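Local coordinates for protein monooxygenase (Agrobacterium tumefaciens, PDB 2I7G) that probably acts as a flavin-dependent monooxygenase of the bacterial luciferase-like family, built on a TIM barrel, at residues R49-E54 and D64-G69; A86-K91 and I95-A100; N280-G283 and G287-P290. One frame throughout, in Å; residues are numbered along the deposited sequence. Where two conformers were deposited one is given.

Interaction 1. Residues R49-E54 and D64-G69; sequences RELLEE and DVFGLG
Leu51 and Leu68 meet tip to tip, with Leu51 CD1 3.8 Å from Leu68 CD2. Leu51 CD2 is almost as near, so one methyl of Leu68 rests against both branches of Leu51. The same Leu51 CD1 also lies 4.1 Å from Phe66 CE2. It approaches the ring at a slant. Leu51 gets there because its CG is anti to the backbone N (chi1 179°), which brings the branched end in closer than its CB bond alone would.

The far end of the Phe66 ring turns to Glu54. Glu54 OE2 sits in the plane of the ring at its edge, 3.8 Å from Phe66 CZ. The carboxylate plane is turned 53° from the ring plane. An oxygen at this place faces the weakly positive rim of the aromatic ring, which is probably mildly favourable. Glu54 CB also touches the ring, 4.1 Å from Phe66 CZ.

These residues join helix 40-60 to strand 65-68 within the beta-alpha-beta unit 23-28, 40-60, 65-68 of the TIM barrel. The short segments run nearly antiparallel, at 158°, with their axes 11.1 Å apart at closest approach. As in TIM barrels generally, the helix packs on the outer face of the strand wall.

All four touching residues are buried. The acidic end of Glu54 is not left to the ring alone: its OE1 forms a salt bridge with Arg47, about two turns earlier on the same helix. Leu26 and Thr28 of strand 23-28 pack against Phe66. Val84 of helix 81-89 touches both Leu51 and Leu68.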
# COMPACT_ATOMS: atom_id res chain seq x y z
N ARG B 49 -9.96 8.85 -7.60
CA ARG B 49 -11.13 9.41 -6.93
C ARG B 49 -12.40 8.69 -7.42
O ARG B 49 -13.22 8.21 -6.61
CB ARG B 49 -11.23 10.93 -7.13
CG ARG B 49 -12.64 11.48 -6.85
CD ARG B 49 -12.72 12.99 -6.66
NE ARG B 49 -12.18 13.76 -7.78
CZ ARG B 49 -12.70 13.81 -9.00
NH1 ARG B 49 -13.79 13.12 -9.30
NH2 ARG B 49 -12.11 14.56 -9.93
N GLU B 50 -12.53 8.56 -8.74
CA GLU B 50 -13.68 7.85 -9.33
C GLU B 50 -13.73 6.37 -8.88
O GLU B 50 -14.82 5.85 -8.53
CB GLU B 50 -13.62 7.96 -10.85
CG GLU B 50 -14.10 9.29 -11.35
CD GLU B 50 -13.76 9.52 -12.83
OE1 GLU B 50 -13.04 8.69 -13.47
OE2 GLU B 50 -14.17 10.60 -13.32
N LEU B 51 -12.56 5.71 -8.84
CA LEU B 51 -12.51 4.32 -8.42
C LEU B 51 -13.02 4.15 -6.98
O LEU B 51 -13.79 3.22 -6.69
CB LEU B 51 -11.07 3.80 -8.54
CG LEU B 51 -10.83 2.33 -8.12
CD1 LEU B 51 -11.66 1.38 -9.01
CD2 LEU B 51 -9.32 2.10 -8.26
N LEU B 52 -12.55 5.02 -6.09
CA LEU B 52 -13.00 4.99 -4.70
C LEU B 52 -14.51 5.14 -4.65
O LEU B 52 -15.16 4.40 -3.93
CB LEU B 52 -12.27 6.02 -3.83
CG LEU B 52 -11.02 5.51 -3.07
CD1 LEU B 52 -11.37 4.51 -1.97
CD2 LEU B 52 -9.95 4.93 -4.01
N GLU B 53 -15.06 6.07 -5.44
CA GLU B 53 -16.52 6.23 -5.50
C GLU B 53 -17.22 4.93 -5.95
O GLU B 53 -18.26 4.59 -5.40
CB GLU B 53 -16.90 7.39 -6.40
CG GLU B 53 -16.54 8.77 -5.81
CD GLU B 53 -16.91 9.91 -6.78
OE1 GLU B 53 -17.46 9.61 -7.88
OE2 GLU B 53 -16.69 11.10 -6.41
N GLU B 54 -16.64 4.25 -6.94
CA GLU B 54 -17.16 2.93 -7.39
C GLU B 54 -17.21 1.96 -6.22
O GLU B 54 -18.21 1.28 -6.05
CB GLU B 54 -16.29 2.27 -8.49
CG GLU B 54 -16.19 3.04 -9.80
CD GLU B 54 -15.17 2.38 -10.78
OE1 GLU B 54 -14.41 3.15 -11.43
OE2 GLU B 54 -15.13 1.11 -10.87
N ASP B 64 -20.64 -8.03 -2.80
CA ASP B 64 -19.87 -8.87 -1.86
C ASP B 64 -18.38 -8.71 -1.95
O ASP B 64 -17.68 -8.91 -0.96
CB ASP B 64 -20.24 -10.34 -2.08
CG ASP B 64 -21.71 -10.60 -1.78
OD1 ASP B 64 -22.14 -10.32 -0.63
OD2 ASP B 64 -22.43 -11.03 -2.71
N VAL B 65 -17.87 -8.40 -3.15
CA VAL B 65 -16.42 -8.39 -3.40
C VAL B 65 -16.10 -7.31 -4.40
O VAL B 65 -16.86 -7.09 -5.35
CB VAL B 65 -15.96 -9.74 -4.06
CG1 VAL B 65 -14.45 -9.69 -4.37
CG2 VAL B 65 -16.35 -10.94 -3.20
N PHE B 66 -14.96 -6.64 -4.19
CA PHE B 66 -14.42 -5.75 -5.21
C PHE B 66 -12.93 -6.06 -5.41
O PHE B 66 -12.15 -6.08 -4.41
CB PHE B 66 -14.64 -4.28 -4.78
CG PHE B 66 -14.62 -3.28 -5.94
CD1 PHE B 66 -15.80 -2.60 -6.30
CD2 PHE B 66 -13.46 -3.04 -6.66
CE1 PHE B 66 -15.82 -1.68 -7.36
CE2 PHE B 66 -13.44 -2.13 -7.75
CZ PHE B 66 -14.64 -1.45 -8.10
N GLY B 67 -12.56 -6.29 -6.66
CA GLY B 67 -11.15 -6.59 -7.04
C GLY B 67 -10.45 -5.52 -7.86
O GLY B 67 -11.08 -4.88 -8.72
N LEU B 68 -9.14 -5.35 -7.63
CA LEU B 68 -8.35 -4.39 -8.44
C LEU B 68 -7.13 -5.16 -8.98
O LEU B 68 -6.43 -5.87 -8.20
CB LEU B 68 -7.81 -3.26 -7.58
CG LEU B 68 -8.85 -2.44 -6.83
CD1 LEU B 68 -8.11 -1.34 -6.08
CD2 LEU B 68 -9.85 -1.76 -7.81
N GLY B 69 -6.92 -5.04 -10.28
CA GLY B 69 -5.81 -5.75 -10.93
C GLY B 69 -4.55 -4.93 -11.04
O GLY B 69 -4.59 -3.69 -11.08

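Interaction 2. Residues A86-K91 and I95-A100; sequences AAAAVK and IRLTSA
Leu97 points from strand 96-99 at two alanines of helix 81-89, and each of its methyls takes one of them. This is the helix-to-strand return of a beta-alpha-beta crossover in the TIM barrel, the unit made of strand 65-68, helix 81-89 and strand 96-99. The contact is small and wholly apolar, and it buries 104 Å² in all.

Leu97 CD2 lies 3.9 Å from Ala88 CB. The CB bond of Ala88 is directed toward the strand, and its methyl meets that branch at a slant. Ala89 is set differently. Its CB bond runs across the contact, and its backbone comes closer than its methyl does. The fork of Leu97 is placed by a chi1 of -65°, which sets CG anti to the carbonyl carbon, and by a nearly extended chi2 of 168°.

With only methyl groups on the helix side, the backbone can come close to the strand: the CA atoms of Ala89 and Leu97 are 7.4 Å apart. Ile55 of helix 40-60 touches both Ala88 and Leu97. On the Ala89 side, Leu122 of helix 109-122 packs against the alanine. The helix also reaches the dimer interface, where Ala87 packs on Ala86 of the second subunit.

Farther along the strand, Thr98 OG1 donates a 2.7 Å hydrogen bond to Ser99 O, in the carbonyl plane and on a lone pair. The tightest touch between helix and strand is made by Leu97 CD1, which lies 3.5 Å from Ala89 CA and 3.9 Å from Ala89 CB.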
# COMPACT_ATOMS: atom_id res chain seq x y z
N ALA B 86 -6.11 -0.39 0.54
CA ALA B 86 -5.99 0.27 1.87
C ALA B 86 -6.92 1.46 2.00
O ALA B 86 -7.57 1.67 3.04
CB ALA B 86 -4.55 0.69 2.16
N ALA B 87 -6.92 2.30 0.96
CA ALA B 87 -7.83 3.45 0.96
C ALA B 87 -9.31 2.98 0.94
O ALA B 87 -10.17 3.53 1.64
CB ALA B 87 -7.51 4.34 -0.22
N ALA B 88 -9.60 2.00 0.12
CA ALA B 88 -10.97 1.44 0.04
C ALA B 88 -11.37 0.91 1.43
O ALA B 88 -12.52 1.09 1.84
CB ALA B 88 -11.02 0.28 -0.97
N ALA B 89 -10.41 0.30 2.15
CA ALA B 89 -10.72 -0.35 3.43
C ALA B 89 -11.35 0.65 4.41
O ALA B 89 -12.29 0.33 5.13
CB ALA B 89 -9.42 -0.93 4.06
N VAL B 90 -10.82 1.88 4.44
CA VAL B 90 -11.29 2.87 5.44
C VAL B 90 -12.50 3.68 4.97
O VAL B 90 -13.01 4.55 5.69
CB VAL B 90 -10.16 3.79 5.92
CG1 VAL B 90 -9.08 2.99 6.65
CG2 VAL B 90 -9.53 4.64 4.77
N LYS B 91 -12.95 3.39 3.76
CA LYS B 91 -14.14 4.04 3.19
C LYS B 91 -15.30 3.06 2.98
O LYS B 91 -16.30 3.41 2.35
CB LYS B 91 -13.77 4.76 1.91
CG LYS B 91 -12.71 5.87 2.10
CD LYS B 91 -13.19 7.04 2.95
CE LYS B 91 -14.30 7.85 2.29
NZ LYS B 91 -14.60 9.03 3.15
N ILE B 95 -17.95 -4.86 2.10
CA ILE B 95 -17.41 -5.49 0.88
C ILE B 95 -16.02 -6.09 1.10
O ILE B 95 -15.17 -5.51 1.78
CB ILE B 95 -17.44 -4.48 -0.29
CG1 ILE B 95 -17.35 -5.19 -1.65
CG2 ILE B 95 -16.41 -3.38 -0.10
CD1 ILE B 95 -17.93 -4.31 -2.77
N ARG B 96 -15.79 -7.28 0.54
CA ARG B 96 -14.47 -7.84 0.60
C ARG B 96 -13.58 -7.22 -0.45
O ARG B 96 -14.04 -6.79 -1.52
CB ARG B 96 -14.53 -9.36 0.55
CG ARG B 96 -15.30 -9.86 1.81
CD ARG B 96 -15.25 -11.32 2.05
NE ARG B 96 -13.89 -11.81 2.14
CZ ARG B 96 -13.22 -11.96 3.28
NH1 ARG B 96 -13.77 -11.63 4.46
NH2 ARG B 96 -11.99 -12.41 3.23
N LEU B 97 -12.29 -7.14 -0.14
CA LEU B 97 -11.36 -6.33 -0.94
C LEU B 97 -10.20 -7.20 -1.42
O LEU B 97 -9.40 -7.72 -0.59
CB LEU B 97 -10.80 -5.18 -0.07
CG LEU B 97 -11.88 -4.15 0.38
CD1 LEU B 97 -11.27 -3.26 1.48
CD2 LEU B 97 -12.43 -3.33 -0.80
N THR B 98 -10.09 -7.38 -2.73
CA THR B 98 -9.10 -8.37 -3.25
C THR B 98 -8.27 -7.77 -4.38
O THR B 98 -8.74 -6.89 -5.12
CB THR B 98 -9.77 -9.71 -3.74
OG1 THR B 98 -8.79 -10.66 -4.18
CG2 THR B 98 -10.77 -9.46 -4.89
N SER B 99 -7.05 -8.26 -4.54
CA SER B 99 -6.39 -8.07 -5.85
C SER B 99 -7.11 -8.96 -6.91
O SER B 99 -7.76 -9.94 -6.56
CB SER B 99 -4.90 -8.38 -5.78
OG SER B 99 -4.67 -9.68 -5.27
N ALA B 100 -6.95 -8.63 -8.18
CA ALA B 100 -7.59 -9.39 -9.28
C ALA B 100 -6.89 -9.00 -10.60
O ALA B 100 -7.54 -8.45 -11.48
CB ALA B 100 -9.15 -9.05 -9.32

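Interaction 3. Residues N280-G283 and G287-P290; sequences NRIG and GWGP. With SO4 (sulfate ion), chain F.
This contact is a loop folded back on the helix it has just left, with the indole of Trp288 laid over Gly283. It lies where helix 279-286 gives way to the loop before helix 293-300, well away from the centre of the chain. Gly283 CA stands 3.6 Å from the centroid of the six-membered ring of Trp288, only 11° off the ring normal. This is a CH-pi contact over one face. Gly283 has no side chain, and the direction one would take is filled by Trp288 O.

Trp288 reaches this place with a chi1 of 44°, which puts CG between the backbone N and the carbonyl carbon. The backbone of the same residue is tied to the same glycine. Trp288 N donates to Gly283 O at 2.9 Å, in a fairly straight bond. The donor stands well above the carbonyl plane.

The turn is a Schellman motif. Gly287 is the first residue to leave helical geometry, and it does so with a positive phi. Beyond it the loop runs back alongside the helix as far as Asn280. There, in one of the two conformers of Asn280, ND2 lies 3.6 Å from Pro290 CB, where the amide and the proline cross at a slant. This touch is less certain than the others. Ile282 adds a looser apolar touch, its CG2 4.2 Å from Trp288 CH2.

The nitrogen edge of the indole faces a sulfate ion, probably taken from the crystallisation liquor. Trp288 NE1 donates to sulfate O3 at 2.7 Å, with a bent N-H...O angle of 133°. The sulfate is also hydrogen-bonded to Gly224 N. His295 of the following helix meets the Trp288 ring with its plane inclined.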
# COMPACT_ATOMS: atom_id res chain seq x y z
N ASN B 280 -11.54 -2.23 -28.18
CA ASN B 280 -10.09 -2.31 -28.43
C ASN B 280 -9.38 -3.34 -27.54
O ASN B 280 -8.35 -3.90 -27.94
CB ASN B 280 -9.43 -0.93 -28.25
CG ASN B 280 -9.81 0.06 -29.35
OD1 ASN B 280 -9.70 1.27 -29.17
ND2 ASN B 280 -10.25 -0.46 -30.49
N ARG B 281 -9.93 -3.56 -26.34
CA ARG B 281 -9.41 -4.58 -25.42
C ARG B 281 -10.27 -5.86 -25.49
O ARG B 281 -9.74 -6.97 -25.69
CB ARG B 281 -9.31 -4.08 -23.98
CG ARG B 281 -8.98 -5.20 -22.98
CD ARG B 281 -8.02 -4.71 -21.89
NE ARG B 281 -8.64 -3.78 -20.92
CZ ARG B 281 -9.35 -4.15 -19.86
NH1 ARG B 281 -9.60 -5.46 -19.62
NH2 ARG B 281 -9.82 -3.21 -19.05
N ILE B 282 -11.60 -5.68 -25.34
CA ILE B 282 -12.55 -6.82 -25.29
C ILE B 282 -12.51 -7.63 -26.58
O ILE B 282 -12.32 -8.85 -26.54
CB ILE B 282 -14.04 -6.38 -24.93
CG1 ILE B 282 -14.19 -6.11 -23.43
CG2 ILE B 282 -15.10 -7.43 -25.38
CD1 ILE B 282 -13.34 -7.01 -22.53
N GLY B 283 -12.65 -6.97 -27.72
CA GLY B 283 -12.66 -7.73 -28.98
C GLY B 283 -11.28 -8.27 -29.32
O GLY B 283 -11.15 -9.41 -29.81
N GLY B 287 -10.13 -12.11 -30.44
CA GLY B 287 -9.83 -12.34 -31.87
C GLY B 287 -10.74 -11.63 -32.87
O GLY B 287 -10.80 -12.01 -34.07
N TRP B 288 -11.43 -10.58 -32.43
CA TRP B 288 -12.18 -9.75 -33.38
C TRP B 288 -12.01 -8.24 -33.18
O TRP B 288 -11.60 -7.76 -32.10
CB TRP B 288 -13.65 -10.17 -33.49
CG TRP B 288 -14.34 -10.48 -32.16
CD1 TRP B 288 -14.43 -11.71 -31.53
CD2 TRP B 288 -15.05 -9.55 -31.30
NE1 TRP B 288 -15.15 -11.60 -30.36
CE2 TRP B 288 -15.53 -10.29 -30.18
CE3 TRP B 288 -15.31 -8.17 -31.37
CZ2 TRP B 288 -16.27 -9.68 -29.14
CZ3 TRP B 288 -16.04 -7.58 -30.34
CH2 TRP B 288 -16.51 -8.33 -29.24
N GLY B 289 -12.26 -7.51 -34.26
CA GLY B 289 -12.06 -6.07 -34.32
C GLY B 289 -13.17 -5.29 -33.63
O GLY B 289 -14.29 -5.80 -33.43
N PRO B 290 -12.88 -4.03 -33.27
CA PRO B 290 -13.76 -3.20 -32.44
C PRO B 290 -15.14 -2.93 -33.08
O PRO B 290 -16.13 -2.65 -32.36
CB PRO B 290 -12.98 -1.88 -32.29
CG PRO B 290 -12.02 -1.86 -33.47
CD PRO B 290 -11.65 -3.30 -33.69
S SO4 F . -16.22 -13.96 -28.46
O1 SO4 F . -14.92 -14.09 -27.82
O2 SO4 F . -17.13 -14.86 -27.80
O3 SO4 F . -16.70 -12.61 -28.34
O4 SO4 F . -16.13 -14.37 -29.85

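In the fold
Interactions 1 and 2 belong to successive beta-alpha-beta units of one barrel, and their centres are about 7 Å apart. Strands 65-68 and 96-99 are parallel neighbours in the sheet. They are joined by probable hydrogen bonds from Phe66 N to Arg96 O and from Ala100 N to Leu68 O, both 2.8 Å. Interaction 3 stands apart. Its centre is about 24 Å from that of interaction 1 and about 30 Å from that of interaction 2, and it touches neither. It also carries the bound sulfate. Next to Ile282, Arg281 forms a salt bridge with Asp31, in the loop between strand 23-28 and helix 40-60.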